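Local coordinates for divalent-cation tolerance protein CutA (Pyrococcus horikoshii, PDB 1UKU) that binds copper(II) at the interface between two of its trimers and takes part in resistance toward heavy metals, at residues A[39-43]-A[44-48]; A[9-12]-A[13-17]; A[66-69]-A[70-74]. All coordinates share one frame; numbering follows the deposited sequence.

Contact 1: A[39-43]-A[44-48]; sequences YWWEG and KIEED. With CU (copper (II) ion), chain B.
Tyr39 and Glu46 face each other as an antiparallel hydrogen-bonded pair, and their side chains run side by side in the same direction. The phenol OH gives its proton to Glu46 OE1 in a very short bond of 2.5 Å. Glu46 CB lies over one face of the ring, and the carboxylate plane stands 78° from the ring plane. A water donates to Tyr39 OH and to Asp48 OD2, so the phenol is tied to the copper site. There Asp48 OD1 binds the copper(II) ion at 2.0 Å, and a water binds the metal as well.

Trp40 and Ile45 form the antiparallel non-hydrogen-bonded pair, with side chains on the other face of the sheet from Tyr39 and Glu46. Ile45 CG1 sits 3.9 Å from the centroid of the Trp40 six-membered ring, almost on its normal, in a CH-pi contact.

Trp41 N bonds to Lys44 O at 2.9 Å. The Trp41 ring lies beside the Lys44 chain, with CZ3 3.6 Å from Lys44 CE.

Glu42 and Gly43, both with positive phi, form the corner of a type I' turn. The Lys44 chain bends at chi3 and chi4 (-76° and -68°) and curls back, so that NZ donates a hydrogen bond to Glu42 O at 2.6 Å. A water links the same NZ to Glu42 OE2.

The hairpin joins strands 29-41 and 44-57, far from the centre of the chain. Trp40 NE1 bonds to Leu22 O of the second subunit, and Tyr39 pairs with a strand of that subunit, so the sheet continues across the interface.

Contact 2: A[9-12]-A[13-17]; sequences PDWE and SAEKV
Backbone bonds at the start of helix 11-23 join Asp10 to Ala14, Trp11 to Glu15 and Glu12 to Lys16. They are regular i to i+4 bonds. The shortest runs from Glu15 N to Trp11 O at 2.8 Å.

One side-chain bond adds to this set. Ser13 OG donates to Asp10 O at 3.1 Å, from above the carbonyl plane. Ala14 N reaches the same oxygen at 3.1 Å but lies in that plane. Asp10 O is therefore gripped by two donors. The Ser13 OG stands between its backbone N and carbonyl carbon (chi1 55°), which turns it back toward the preceding turn. Asp10 holds the N-cap position, but its side chain makes no capping bond.

The remaining contacts are van der Waals. Pro9 CD touches Ser13 OG at 3.6 Å, so the proline ring rests against the hydroxyl. Ala14 CB packs on Asp10 O at 3.4 Å. Glu15 lays its CB and CG along the carbonyl of Trp11. Its OE1 comes 3.8 Å from Trp11 CE3, with the carboxylate plane turned 83° from the indole plane. This contact is oblique to the ring. The indole is fixed by other partners: NE1 bonds to Glu34, and Arg36 of the third subunit makes a cation-pi contact with it.

Pro9 and Asp10 make the short link from strand 2-8 into the helix. Ala14 and Val17 pack on Phe8 of that strand, and Trp11 and Ala14 also touch strands 29-41 and 44-57. This is the first turn of a helix lying on the antiparallel sheet, as in the ferredoxin-like fold of the GlnB-like clan to which CutA belongs.

Contact 3: A[66-69]-A[70-74]; sequences KERI and KELHP
Glu71 OE1 accepts from Arg68 NH1 at 2.9 Å in an i to i+3 salt bridge. It lies in the last turns of helix 62-72, one of the helices on the sheet of the ferredoxin-like fold. The N-H points at the oxygen with an angle of 157°. The bond uses the anti lone pair of OE1 and lies close to the guanidinium plane. The carboxylate is turned 55° from that plane.

The Arg68 chain bends at chi2 and chi3 toward the next turn, where Glu71 and Leu72 lie. Leu72 CG and CD1 lie over one face of the guanidinium, toward its rim. Leu72 CD2 is separately 3.8 Å from Arg68 NH2. The outer nitrogen NH2 also forms a salt bridge with Glu24.

The other oxygen of Glu71, OE2, is only 2.5 Å from Glu67 OE1. Such closeness suggests that one acid is protonated, and the neighbouring carboxylates probably raise each other's pKa. Glu67 OE2 has a long salt bridge to Lys70 NZ at 3.8 Å.

Helical i to i+4 bonds join Lys70 N to Lys66 O and Glu71 N to Glu67 O. The pattern changes at the end: Leu72 N bonds to Ile69 O at 3.1 Å and only weakly to Arg68 O. His73 is the first residue to leave the helical conformation.

Ile69 is buried and packs on Leu21 of helix 11-23 and on Ile80. The imidazole of His73 stacks on Phe8, and its ND1 accepts from Tyr75 N. Beside it, Ile69 CG2 meets the ring at its edge, in its plane, 3.7 Å from His73 CD2.

From the N terminus, strand 2-8 leads first into contact 2, at the start of helix 11-23. Strand 29-41 follows, and contact 1 closes the tight hairpin that returns the chain as strand 44-57. Helix 62-72 then ends in contact 3. The three contacts lie in series, and none nests in or crosses another. Contacts 2 and 3 touch: Pro9 CD and Pro74 CG are 3.5 Å apart, and Val17 CG2 meets Leu72 O. The start of one helix is thus joined to the end of the other. Contact 1 stands apart, its centre about 22 Å from that of contact 2, although Pro9 approaches the copper ion held by Asp48.

Contact 1: A[39-43]-A[44-48]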
ATOM      1  N   TYR A  39       7.351  12.248 -11.016  1.00  8.72           N
ATOM      2  CA  TYR A  39       6.662  11.940 -12.259  1.00 10.30           C
ATOM      3  C   TYR A  39       7.134  12.937 -13.316  1.00 10.91           C
ATOM      4  O   TYR A  39       7.920  13.822 -13.025  1.00 11.24           O
ATOM      5  CB  TYR A  39       5.147  11.975 -12.070  1.00 10.48           C
ATOM      6  CG  TYR A  39       4.661  13.266 -11.475  1.00 11.86           C
ATOM      7  CD1 TYR A  39       4.538  13.405 -10.113  1.00 13.85           C
ATOM      8  CD2 TYR A  39       4.363  14.366 -12.282  1.00 12.20           C
ATOM      9  CE1 TYR A  39       4.127  14.589  -9.554  1.00 14.90           C
ATOM     10  CE2 TYR A  39       3.940  15.554 -11.732  1.00 13.96           C
ATOM     11  CZ  TYR A  39       3.844  15.655 -10.366  1.00 14.77           C
ATOM     12  OH  TYR A  39       3.423  16.843  -9.796  1.00 19.00           O
ATOM     13  N   TRP A  40       6.691  12.747 -14.559  1.00 12.13           N
ATOM     14  CA  TRP A  40       7.037  13.640 -15.665  1.00 13.80           C
ATOM     15  C   TRP A  40       6.042  14.761 -15.783  1.00 14.56           C
ATOM     16  O   TRP A  40       4.841  14.529 -15.711  1.00 15.33           O
ATOM     17  CB  TRP A  40       6.998  12.921 -17.009  1.00 14.50           C
ATOM     18  CG  TRP A  40       8.133  12.043 -17.250  1.00 15.52           C
ATOM     19  CD1 TRP A  40       8.149  10.685 -17.131  1.00 16.00           C
ATOM     20  CD2 TRP A  40       9.457  12.439 -17.625  1.00 16.14           C
ATOM     21  NE1 TRP A  40       9.399  10.210 -17.435  1.00 17.60           N
ATOM     22  CE2 TRP A  40      10.233  11.263 -17.721  1.00 17.55           C
ATOM     23  CE3 TRP A  40      10.073  13.666 -17.878  1.00 18.60           C
ATOM     24  CZ2 TRP A  40      11.583  11.281 -18.091  1.00 20.11           C
ATOM     25  CZ3 TRP A  40      11.427  13.689 -18.245  1.00 22.09           C
ATOM     26  CH2 TRP A  40      12.162  12.505 -18.341  1.00 19.52           C
ATOM     27  N   TRP A  41       6.577  15.971 -15.939  1.00 15.74           N
ATOM     28  CA  TRP A  41       5.800  17.125 -16.371  1.00 16.39           C
ATOM     29  C   TRP A  41       6.602  17.866 -17.425  1.00 16.46           C
ATOM     30  O   TRP A  41       7.680  18.344 -17.144  1.00 15.86           O
ATOM     31  CB  TRP A  41       5.516  18.029 -15.187  1.00 16.60           C
ATOM     32  CG  TRP A  41       4.833  19.276 -15.560  1.00 19.57           C
ATOM     33  CD1 TRP A  41       3.561  19.412 -16.017  1.00 23.50           C
ATOM     34  CD2 TRP A  41       5.397  20.590 -15.532  1.00 22.68           C
ATOM     35  NE1 TRP A  41       3.288  20.738 -16.271  1.00 24.58           N
ATOM     36  CE2 TRP A  41       4.404  21.481 -15.988  1.00 25.18           C
ATOM     37  CE3 TRP A  41       6.650  21.108 -15.171  1.00 23.85           C
ATOM     38  CZ2 TRP A  41       4.622  22.865 -16.082  1.00 26.52           C
ATOM     39  CZ3 TRP A  41       6.863  22.481 -15.269  1.00 24.75           C
ATOM     40  CH2 TRP A  41       5.857  23.337 -15.717  1.00 26.33           C
ATOM     41  N   GLU A  42       6.083  17.897 -18.650  1.00 16.95           N
ATOM     42  CA  GLU A  42       6.634  18.707 -19.741  1.00 17.77           C
ATOM     43  C   GLU A  42       8.143  18.492 -19.921  1.00 16.68           C
ATOM     44  O   GLU A  42       8.939  19.429 -19.934  1.00 17.45           O
ATOM     45  CB  GLU A  42       6.273  20.175 -19.525  1.00 18.52           C
ATOM     46  CG  GLU A  42       4.776  20.436 -19.585  1.00 21.42           C
ATOM     47  CD  GLU A  42       4.393  21.910 -19.443  1.00 26.81           C
ATOM     48  OE1 GLU A  42       3.177  22.208 -19.535  1.00 29.87           O
ATOM     49  OE2 GLU A  42       5.275  22.768 -19.217  1.00 28.10           O
ATOM     50  N   GLY A  43       8.540  17.229 -20.034  1.00 15.65           N
ATOM     51  CA  GLY A  43       9.906  16.874 -20.369  1.00 15.54           C
ATOM     52  C   GLY A  43      10.884  16.961 -19.214  1.00 15.78           C
ATOM     53  O   GLY A  43      12.093  16.862 -19.413  1.00 16.57           O
ATOM     54  N   LYS A  44      10.352  17.165 -18.002  1.00 15.85           N
ATOM     55  CA  LYS A  44      11.164  17.297 -16.796  1.00 15.43           C
ATOM     56  C   LYS A  44      10.650  16.339 -15.719  1.00 14.67           C
ATOM     57  O   LYS A  44       9.445  16.115 -15.619  1.00 15.80           O
ATOM     58  CB  LYS A  44      11.078  18.709 -16.252  1.00 15.32           C
ATOM     59  CG  LYS A  44      11.701  19.799 -17.146  1.00 17.76           C
ATOM     60  CD  LYS A  44      11.218  21.192 -16.726  1.00 18.62           C
ATOM     61  CE  LYS A  44       9.781  21.473 -17.184  1.00 20.56           C
ATOM     62  NZ  LYS A  44       9.664  21.594 -18.658  1.00 19.54           N
ATOM     63  N   ILE A  45      11.544  15.820 -14.886  1.00 14.57           N
ATOM     64  CA  ILE A  45      11.107  15.058 -13.724  1.00 14.62           C
ATOM     65  C   ILE A  45      10.727  16.055 -12.637  1.00 14.37           C
ATOM     66  O   ILE A  45      11.520  16.915 -12.246  1.00 17.02           O
ATOM     67  CB  ILE A  45      12.157  14.039 -13.284  1.00 15.55           C
ATOM     68  CG1 ILE A  45      12.272  12.977 -14.383  1.00 17.06           C
ATOM     69  CG2 ILE A  45      11.727  13.388 -11.963  1.00 16.07           C
ATOM     70  CD1 ILE A  45      13.405  11.975 -14.219  1.00 19.49           C
ATOM     71  N   GLU A  46       9.489  15.947 -12.204  1.00 12.57           N
ATOM     72  CA  GLU A  46       8.885  16.803 -11.217  1.00 12.39           C
ATOM     73  C   GLU A  46       8.746  16.002  -9.928  1.00 11.12           C
ATOM     74  O   GLU A  46       8.480  14.800  -9.958  1.00 10.81           O
ATOM     75  CB  GLU A  46       7.487  17.234 -11.695  1.00 13.94           C
ATOM     76  CG  GLU A  46       6.673  18.059 -10.696  1.00 15.38           C
ATOM     77  CD  GLU A  46       5.602  18.921 -11.355  1.00 22.07           C
ATOM     78  OE1 GLU A  46       4.396  18.644 -11.170  1.00 24.31           O
ATOM     79  OE2 GLU A  46       5.957  19.872 -12.065  1.00 20.97           O
ATOM     80  N   GLU A  47       8.939  16.675  -8.816  1.00  9.33           N
ATOM     81  CA  GLU A  47       8.571  16.147  -7.513  1.00  9.97           C
ATOM     82  C   GLU A  47       7.480  16.999  -6.921  1.00  9.38           C
ATOM     83  O   GLU A  47       7.453  18.219  -7.100  1.00  9.75           O
ATOM     84  CB  GLU A  47       9.770  16.143  -6.590  1.00  9.75           C
ATOM     85  CG  GLU A  47       9.501  15.627  -5.168  1.00 10.34           C
ATOM     86  CD  GLU A  47      10.668  15.790  -4.251  1.00 11.30           C
ATOM     87  OE1 GLU A  47      11.679  16.437  -4.607  1.00 10.95           O
ATOM     88  OE2 GLU A  47      10.592  15.247  -3.117  1.00 14.79           O
ATOM     89  N   ASP A  48       6.604  16.361  -6.144  1.00  8.66           N
ATOM     90  CA  ASP A  48       5.599  17.061  -5.355  1.00  8.61           C
ATOM     91  C   ASP A  48       5.405  16.318  -4.038  1.00  8.07           C
ATOM     92  O   ASP A  48       5.297  15.086  -4.044  1.00  9.82           O
ATOM     93  CB  ASP A  48       4.285  17.113  -6.127  1.00  9.43           C
ATOM     94  CG  ASP A  48       3.272  18.030  -5.501  1.00 11.10           C
ATOM     95  OD1 ASP A  48       3.675  18.977  -4.783  1.00  9.48           O
ATOM     96  OD2 ASP A  48       2.040  17.868  -5.654  1.00 15.32           O
TER
HETATM   97 CU    CU B 150       2.941  19.759  -3.143  0.50 16.62          CU
HETATM   98  O   HOH W   1       1.344  16.663  -8.198  1.00 23.04           O
HETATM   99  O   HOH W   2       8.010  23.597 -19.861  1.00 26.94           O
HETATM  100  O   HOH W   3       1.199  19.481  -3.481  1.00 20.27           O

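Contact 2: A[9-12]-A[13-17]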
ATOM      1  N   PRO A   9      -2.730  16.914  -2.793  1.00  8.82           N
ATOM      2  CA  PRO A   9      -1.621  17.858  -2.675  1.00  9.31           C
ATOM      3  C   PRO A   9      -1.277  18.283  -1.249  1.00 11.48           C
ATOM      4  O   PRO A   9      -0.126  18.673  -1.047  1.00 14.02           O
ATOM      5  CB  PRO A   9      -2.082  19.012  -3.557  1.00 10.16           C
ATOM      6  CG  PRO A   9      -3.543  18.959  -3.440  1.00  9.25           C
ATOM      7  CD  PRO A   9      -3.856  17.476  -3.538  1.00  8.73           C
ATOM      8  N   ASP A  10      -2.189  18.191  -0.283  1.00 11.84           N
ATOM      9  CA  ASP A  10      -1.786  18.263   1.127  1.00 13.37           C
ATOM     10  C   ASP A  10      -2.952  17.810   1.995  1.00 11.45           C
ATOM     11  O   ASP A  10      -3.938  17.224   1.505  1.00 10.79           O
ATOM     12  CB  ASP A  10      -1.298  19.658   1.586  1.00 14.59           C
ATOM     13  CG  ASP A  10      -0.365  19.604   2.837  1.00 14.38           C
ATOM     14  OD1 ASP A  10       0.785  19.132   2.710  1.00 18.68           O
ATOM     15  OD2 ASP A  10      -0.687  20.054   3.979  1.00 15.42           O
ATOM     16  N   TRP A  11      -2.810  18.074   3.290  1.00 10.46           N
ATOM     17  CA  TRP A  11      -3.650  17.523   4.298  1.00  9.69           C
ATOM     18  C   TRP A  11      -5.024  18.130   4.301  1.00  9.40           C
ATOM     19  O   TRP A  11      -5.998  17.425   4.610  1.00  9.56           O
ATOM     20  CB  TRP A  11      -2.984  17.761   5.667  1.00  8.66           C
ATOM     21  CG  TRP A  11      -1.890  16.801   5.962  1.00  8.34           C
ATOM     22  CD1 TRP A  11      -0.564  17.000   5.805  1.00  9.11           C
ATOM     23  CD2 TRP A  11      -2.055  15.456   6.386  1.00  9.25           C
ATOM     24  NE1 TRP A  11       0.126  15.869   6.145  1.00 10.32           N
ATOM     25  CE2 TRP A  11      -0.782  14.892   6.487  1.00  9.57           C
ATOM     26  CE3 TRP A  11      -3.173  14.669   6.703  1.00  9.94           C
ATOM     27  CZ2 TRP A  11      -0.591  13.567   6.904  1.00  9.10           C
ATOM     28  CZ3 TRP A  11      -2.983  13.379   7.117  1.00 10.22           C
ATOM     29  CH2 TRP A  11      -1.716  12.835   7.204  1.00  9.19           C
ATOM     30  N   GLU A  12      -5.153  19.423   4.023  1.00  8.99           N
ATOM     31  CA  GLU A  12      -6.467  20.059   4.095  1.00 10.01           C
ATOM     32  C   GLU A  12      -7.403  19.468   3.057  1.00  9.20           C
ATOM     33  O   GLU A  12      -8.515  19.113   3.386  1.00  9.16           O
ATOM     34  CB  GLU A  12      -6.381  21.568   3.948  1.00 10.92           C
ATOM     35  CG  GLU A  12      -7.700  22.301   4.151  1.00 15.52           C
ATOM     36  CD  GLU A  12      -8.242  22.232   5.568  1.00 19.73           C
ATOM     37  OE1 GLU A  12      -7.463  22.125   6.557  1.00 26.30           O
ATOM     38  OE2 GLU A  12      -9.490  22.260   5.681  1.00 25.67           O
ATOM     39  N   SER A  13      -6.952  19.342   1.814  1.00  9.37           N
ATOM     40  CA  SER A  13      -7.767  18.721   0.787  1.00  8.69           C
ATOM     41  C   SER A  13      -8.009  17.248   1.100  1.00  9.06           C
ATOM     42  O   SER A  13      -9.120  16.773   0.959  1.00  8.17           O
ATOM     43  CB  SER A  13      -7.172  18.861  -0.611  1.00 10.14           C
ATOM     44  OG  SER A  13      -5.855  18.380  -0.699  1.00 10.21           O
ATOM     45  N   ALA A  14      -6.992  16.512   1.516  1.00  8.15           N
ATOM     46  CA  ALA A  14      -7.156  15.108   1.787  1.00  8.06           C
ATOM     47  C   ALA A  14      -8.226  14.919   2.874  1.00  7.90           C
ATOM     48  O   ALA A  14      -9.105  14.072   2.742  1.00  7.29           O
ATOM     49  CB  ALA A  14      -5.841  14.529   2.225  1.00  7.95           C
ATOM     50  N   GLU A  15      -8.119  15.671   3.963  1.00  8.02           N
ATOM     51  CA  GLU A  15      -9.055  15.502   5.076  1.00  9.14           C
ATOM     52  C   GLU A  15     -10.458  15.954   4.688  1.00  9.51           C
ATOM     53  O   GLU A  15     -11.429  15.290   5.044  1.00 10.69           O
ATOM     54  CB  GLU A  15      -8.574  16.290   6.307  1.00  9.96           C
ATOM     55  CG  GLU A  15      -7.407  15.629   7.015  1.00 12.09           C
ATOM     56  CD  GLU A  15      -7.115  16.226   8.367  1.00 14.77           C
ATOM     57  OE1 GLU A  15      -5.951  16.090   8.812  1.00 20.68           O
ATOM     58  OE2 GLU A  15      -8.050  16.745   8.996  1.00 19.39           O
ATOM     59  N   LYS A  16     -10.584  17.057   3.940  1.00 10.03           N
ATOM     60  CA  LYS A  16     -11.897  17.547   3.531  1.00 11.12           C
ATOM     61  C   LYS A  16     -12.608  16.496   2.691  1.00 10.71           C
ATOM     62  O   LYS A  16     -13.765  16.162   2.919  1.00  9.92           O
ATOM     63  CB  LYS A  16     -11.765  18.820   2.709  1.00 12.02           C
ATOM     64  CG  LYS A  16     -13.105  19.405   2.265  1.00 15.98           C
ATOM     65  CD  LYS A  16     -12.869  20.758   1.608  1.00 21.59           C
ATOM     66  CE  LYS A  16     -13.981  21.151   0.667  1.00 24.69           C
ATOM     67  NZ  LYS A  16     -13.632  22.412  -0.045  1.00 27.27           N
ATOM     68  N   VAL A  17     -11.884  15.947   1.717  1.00  9.80           N
ATOM     69  CA  VAL A  17     -12.461  14.975   0.797  1.00  9.12           C
ATOM     70  C   VAL A  17     -12.818  13.706   1.549  1.00  8.33           C
ATOM     71  O   VAL A  17     -13.912  13.208   1.427  1.00  9.19           O
ATOM     72  CB  VAL A  17     -11.546  14.728  -0.410  1.00  9.60           C
ATOM     73  CG1 VAL A  17     -12.077  13.579  -1.283  1.00  9.33           C
ATOM     74  CG2 VAL A  17     -11.431  16.016  -1.242  1.00  8.33           C
TER

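Contact 3: A[66-69]-A[70-74]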
ATOM      1  N   LYS A  66     -15.907   6.327  -7.078  1.00  9.38           N
ATOM      2  CA  LYS A  66     -15.017   6.859  -8.082  1.00  9.26           C
ATOM      3  C   LYS A  66     -15.565   8.173  -8.628  1.00  9.71           C
ATOM      4  O   LYS A  66     -14.823   9.148  -8.766  1.00  8.91           O
ATOM      5  CB  LYS A  66     -14.836   5.867  -9.207  1.00  9.98           C
ATOM      6  CG  LYS A  66     -13.919   6.407 -10.298  1.00 12.08           C
ATOM      7  CD  LYS A  66     -13.724   5.462 -11.451  1.00 15.66           C
ATOM      8  CE  LYS A  66     -14.505   5.932 -12.615  1.00 20.58           C
ATOM      9  NZ  LYS A  66     -15.188   4.825 -13.242  1.00 19.69           N
ATOM     10  N   GLU A  67     -16.862   8.222  -8.916  1.00 10.52           N
ATOM     11  CA  GLU A  67     -17.450   9.473  -9.410  1.00 10.29           C
ATOM     12  C   GLU A  67     -17.357  10.578  -8.383  1.00 10.18           C
ATOM     13  O   GLU A  67     -17.003  11.712  -8.730  1.00  9.73           O
ATOM     14  CB  GLU A  67     -18.920   9.281  -9.799  1.00 11.80           C
ATOM     15  CG  GLU A  67     -19.620  10.580 -10.228  1.00 13.95           C
ATOM     16  CD  GLU A  67     -19.024  11.272 -11.462  1.00 18.62           C
ATOM     17  OE1 GLU A  67     -19.172  12.527 -11.595  1.00 22.75           O
ATOM     18  OE2 GLU A  67     -18.391  10.637 -12.320  1.00 17.81           O
ATOM     19  N   ARG A  68     -17.640  10.271  -7.117  1.00 10.35           N
ATOM     20  CA  ARG A  68     -17.551  11.295  -6.094  1.00 10.53           C
ATOM     21  C   ARG A  68     -16.117  11.801  -5.905  1.00  9.96           C
ATOM     22  O   ARG A  68     -15.898  13.007  -5.741  1.00 10.06           O
ATOM     23  CB  ARG A  68     -18.168  10.836  -4.780  1.00 10.66           C
ATOM     24  CG  ARG A  68     -19.658  10.950  -4.749  1.00 16.01           C
ATOM     25  CD  ARG A  68     -20.184  12.381  -4.987  1.00 15.85           C
ATOM     26  NE  ARG A  68     -20.160  13.279  -3.835  1.00 15.77           N
ATOM     27  CZ  ARG A  68     -19.922  14.593  -3.883  1.00 15.96           C
ATOM     28  NH1 ARG A  68     -19.618  15.199  -5.022  1.00 18.60           N
ATOM     29  NH2 ARG A  68     -19.986  15.312  -2.784  1.00 17.24           N
ATOM     30  N   ILE A  69     -15.138  10.917  -5.967  1.00  8.93           N
ATOM     31  CA  ILE A  69     -13.774  11.380  -5.862  1.00  9.47           C
ATOM     32  C   ILE A  69     -13.451  12.285  -7.031  1.00  9.63           C
ATOM     33  O   ILE A  69     -12.800  13.308  -6.834  1.00 10.74           O
ATOM     34  CB  ILE A  69     -12.789  10.211  -5.749  1.00  8.46           C
ATOM     35  CG1 ILE A  69     -12.983   9.490  -4.405  1.00  7.80           C
ATOM     36  CG2 ILE A  69     -11.327  10.713  -5.868  1.00 10.19           C
ATOM     37  CD1 ILE A  69     -12.274   8.133  -4.351  1.00  8.55           C
ATOM     38  N   LYS A  70     -13.894  11.932  -8.238  1.00 10.47           N
ATOM     39  CA  LYS A  70     -13.627  12.797  -9.392  1.00 10.81           C
ATOM     40  C   LYS A  70     -14.190  14.186  -9.132  1.00 11.47           C
ATOM     41  O   LYS A  70     -13.566  15.181  -9.446  1.00 13.90           O
ATOM     42  CB  LYS A  70     -14.230  12.207 -10.674  1.00 11.34           C
ATOM     43  CG  LYS A  70     -13.490  11.012 -11.213  1.00 13.10           C
ATOM     44  CD  LYS A  70     -14.318  10.229 -12.209  1.00 17.41           C
ATOM     45  CE  LYS A  70     -14.473  10.944 -13.509  1.00 21.18           C
ATOM     46  NZ  LYS A  70     -15.312  10.094 -14.411  1.00 23.19           N
ATOM     47  N   GLU A  71     -15.389  14.222  -8.565  1.00 10.99           N
ATOM     48  CA  GLU A  71     -16.098  15.467  -8.309  1.00 12.04           C
ATOM     49  C   GLU A  71     -15.505  16.278  -7.165  1.00 12.48           C
ATOM     50  O   GLU A  71     -15.702  17.499  -7.089  1.00 15.27           O
ATOM     51  CB  GLU A  71     -17.562  15.182  -8.009  1.00 11.84           C
ATOM     52  CG  GLU A  71     -18.335  14.741  -9.228  1.00 12.07           C
ATOM     53  CD  GLU A  71     -19.673  14.156  -8.870  1.00 14.62           C
ATOM     54  OE1 GLU A  71     -20.046  14.130  -7.689  1.00 15.42           O
ATOM     55  OE2 GLU A  71     -20.378  13.719  -9.811  1.00 17.92           O
ATOM     56  N   LEU A  72     -14.788  15.629  -6.255  1.00 11.36           N
ATOM     57  CA  LEU A  72     -14.231  16.326  -5.089  1.00 11.28           C
ATOM     58  C   LEU A  72     -12.727  16.624  -5.186  1.00 10.81           C
ATOM     59  O   LEU A  72     -12.194  17.415  -4.396  1.00 11.67           O
ATOM     60  CB  LEU A  72     -14.480  15.513  -3.820  1.00 11.82           C
ATOM     61  CG  LEU A  72     -15.949  15.418  -3.432  1.00 11.57           C
ATOM     62  CD1 LEU A  72     -16.123  14.390  -2.316  1.00 12.33           C
ATOM     63  CD2 LEU A  72     -16.484  16.754  -2.972  1.00 13.86           C
ATOM     64  N   HIS A  73     -12.066  16.035  -6.157  1.00 10.16           N
ATOM     65  CA  HIS A  73     -10.599  15.990  -6.121  1.00  9.56           C
ATOM     66  C   HIS A  73      -9.991  17.312  -6.560  1.00 10.80           C
ATOM     67  O   HIS A  73     -10.441  17.899  -7.546  1.00 10.63           O
ATOM     68  CB  HIS A  73     -10.059  14.884  -7.022  1.00  9.25           C
ATOM     69  CG  HIS A  73      -8.758  14.324  -6.539  1.00  8.78           C
ATOM     70  ND1 HIS A  73      -7.589  15.049  -6.531  1.00  9.76           N
ATOM     71  CD2 HIS A  73      -8.471  13.119  -6.000  1.00  8.55           C
ATOM     72  CE1 HIS A  73      -6.632  14.313  -5.981  1.00  8.04           C
ATOM     73  NE2 HIS A  73      -7.150  13.136  -5.648  1.00  8.64           N
ATOM     74  N   PRO A  74      -8.957  17.780  -5.855  1.00 11.41           N
ATOM     75  CA  PRO A  74      -8.227  18.977  -6.317  1.00 12.36           C
ATOM     76  C   PRO A  74      -7.426  18.822  -7.606  1.00 12.43           C
ATOM     77  O   PRO A  74      -7.090  19.840  -8.232  1.00 13.91           O
ATOM     78  CB  PRO A  74      -7.302  19.318  -5.149  1.00 13.28           C
ATOM     79  CG  PRO A  74      -7.264  18.123  -4.280  1.00 13.39           C
ATOM     80  CD  PRO A  74      -8.507  17.327  -4.523  1.00 11.73           C
TER